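Local coordinates for protein 1-deoxy-D-xylulose 5-phosphate reductoisomerase (Zymomonas mobilis, PDB 1R0K) that catalyses the NADPH-dependent rearrangement and reduction of 1-deoxy-D-xylulose 5-phosphate to 2-C-methyl-D-erythritol 4-phosphate, a step of isoprenoid biosynthesis that requires divalent metal ions, at residues Val324-Asn329 and Ala370-Ala375. Residues are numbered along the deposited sequence; the frame is centred on the assembly and turned at random.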
loop_
_atom_site.group_PDB
_atom_site.type_symbol
_atom_site.label_atom_id
_atom_site.label_comp_id
_atom_site.label_asym_id
_atom_site.label_seq_id
_atom_site.Cartn_x
_atom_site.Cartn_y
_atom_site.Cartn_z
ATOM N N VAL B 324 23.403 -18.811 -15.052
ATOM C CA VAL B 324 24.575 -18.509 -15.870
ATOM C C VAL B 324 24.883 -17.026 -15.798
ATOM O O VAL B 324 26.035 -16.631 -15.650
ATOM C CB VAL B 324 24.349 -18.909 -17.351
ATOM C CG1 VAL B 324 25.514 -18.439 -18.209
ATOM C CG2 VAL B 324 24.188 -20.418 -17.456
ATOM N N MET B 325 23.845 -16.203 -15.896
ATOM C CA MET B 325 24.029 -14.757 -15.832
ATOM C C MET B 325 24.650 -14.346 -14.502
ATOM O O MET B 325 25.585 -13.544 -14.466
ATOM C CB MET B 325 22.690 -14.042 -15.999
ATOM C CG MET B 325 22.801 -12.528 -15.991
ATOM S SD MET B 325 21.182 -11.742 -15.996
ATOM C CE MET B 325 20.800 -11.786 -14.257
ATOM N N ASN B 326 24.124 -14.898 -13.412
ATOM C CA ASN B 326 24.627 -14.573 -12.080
ATOM C C ASN B 326 26.089 -14.966 -11.912
ATOM O O ASN B 326 26.900 -14.171 -11.435
ATOM C CB ASN B 326 23.797 -15.273 -11.005
ATOM C CG ASN B 326 24.295 -14.969 -9.609
ATOM O OD1 ASN B 326 24.201 -13.834 -9.140
ATOM N ND2 ASN B 326 24.839 -15.983 -8.938
ATOM N N ALA B 327 26.426 -16.192 -12.300
ATOM C CA ALA B 327 27.801 -16.664 -12.182
ATOM C C ALA B 327 28.749 -15.824 -13.032
ATOM O O ALA B 327 29.819 -15.437 -12.573
ATOM C CB ALA B 327 27.894 -18.130 -12.591
ATOM N N ALA B 328 28.363 -15.542 -14.270
ATOM C CA ALA B 328 29.220 -14.741 -15.142
ATOM C C ALA B 328 29.444 -13.353 -14.553
ATOM O O ALA B 328 30.537 -12.796 -14.646
ATOM C CB ALA B 328 28.609 -14.629 -16.528
ATOM N N ASN B 329 28.404 -12.789 -13.947
ATOM C CA ASN B 329 28.524 -11.463 -13.351
ATOM C C ASN B 329 29.537 -11.473 -12.202
ATOM O O ASN B 329 30.297 -10.519 -12.026
ATOM C CB ASN B 329 27.159 -10.981 -12.847
ATOM C CG ASN B 329 27.198 -9.550 -12.361
ATOM O OD1 ASN B 329 27.517 -8.631 -13.126
ATOM N ND2 ASN B 329 26.880 -9.347 -11.085
ATOM N N ALA B 370 26.955 -27.081 -10.588
ATOM C CA ALA B 370 27.729 -27.401 -11.784
ATOM C C ALA B 370 27.620 -26.266 -12.801
ATOM O O ALA B 370 28.609 -25.873 -13.416
ATOM C CB ALA B 370 27.236 -28.714 -12.395
ATOM N N ILE B 371 26.414 -25.747 -12.977
ATOM C CA ILE B 371 26.184 -24.654 -13.912
ATOM C C ILE B 371 26.936 -23.412 -13.450
ATOM O O ILE B 371 27.561 -22.729 -14.248
ATOM C CB ILE B 371 24.688 -24.327 -14.008
ATOM C CG1 ILE B 371 23.958 -25.502 -14.653
ATOM C CG2 ILE B 371 24.475 -23.036 -14.795
ATOM C CD1 ILE B 371 22.462 -25.363 -14.650
ATOM N N ASP B 372 26.877 -23.127 -12.154
ATOM C CA ASP B 372 27.566 -21.962 -11.608
ATOM C C ASP B 372 29.062 -22.098 -11.869
ATOM O O ASP B 372 29.713 -21.160 -12.333
ATOM C CB ASP B 372 27.327 -21.850 -10.103
ATOM C CG ASP B 372 27.869 -20.555 -9.521
ATOM O OD1 ASP B 372 27.180 -19.519 -9.627
ATOM O OD2 ASP B 372 28.987 -20.567 -8.963
ATOM N N ASN B 373 29.595 -23.280 -11.569
ATOM C CA ASN B 373 31.015 -23.566 -11.751
ATOM C C ASN B 373 31.454 -23.388 -13.196
ATOM O O ASN B 373 32.431 -22.698 -13.478
ATOM C CB ASN B 373 31.322 -25.000 -11.310
ATOM C CG ASN B 373 32.718 -25.451 -11.719
ATOM O OD1 ASN B 373 33.717 -24.900 -11.262
ATOM N ND2 ASN B 373 32.789 -26.456 -12.592
ATOM N N GLU B 374 30.728 -24.024 -14.108
ATOM C CA GLU B 374 31.051 -23.953 -15.524
ATOM C C GLU B 374 30.910 -22.532 -16.071
ATOM O O GLU B 374 31.774 -22.064 -16.813
ATOM C CB GLU B 374 30.154 -24.912 -16.311
ATOM C CG GLU B 374 30.604 -25.183 -17.739
ATOM C CD GLU B 374 32.026 -25.718 -17.823
ATOM O OE1 GLU B 374 32.435 -26.486 -16.927
ATOM O OE2 GLU B 374 32.733 -25.378 -18.796
ATOM N N ALA B 375 29.821 -21.854 -15.713
ATOM C CA ALA B 375 29.600 -20.484 -16.177
ATOM C C ALA B 375 30.778 -19.599 -15.779
ATOM O O ALA B 375 31.237 -18.773 -16.567
ATOM C CB ALA B 375 28.307 -19.930 -15.590
HETATM O O HOH W 1 24.758 -18.776 -10.429
#
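In the helical C-terminal domain, helices 321-337 and 365-385 pack through small side chains, A327 meeting A375 at the crossing. Their short segments approach to 8.3 Å between axes, running in broadly the same direction at a crossing angle of -44°. The two methyls touch directly, A327 CB lying 3.5 Å from A375 CB, so the backbones can come close. A375 CB also rests against V324, 4.0 Å from its CA. The V324 side chain splits its two methyls between partners: CG1, anti to the backbone N (chi1 173°), sits near A375 CB, while CG2 reaches I371 CG2 at 3.7 Å, the two branched chains meeting at about a right angle. On the flank formed by N326 and D372 the contact turns polar. D372 OD1 lies 3.4 Å from A327 CB and accepts a hydrogen bond from a water 2.7 Å away; that water in turn accepts a bond from N326 ND2 at 3.2 Å, bridging the helices. The other carboxylate oxygen, OD2, forms a salt bridge with R376. N326 also lies close to E126, a predicted NADPH-binding residue, and touches L220 of helix 216-229, while V324 and A328 pack on helix 345-356.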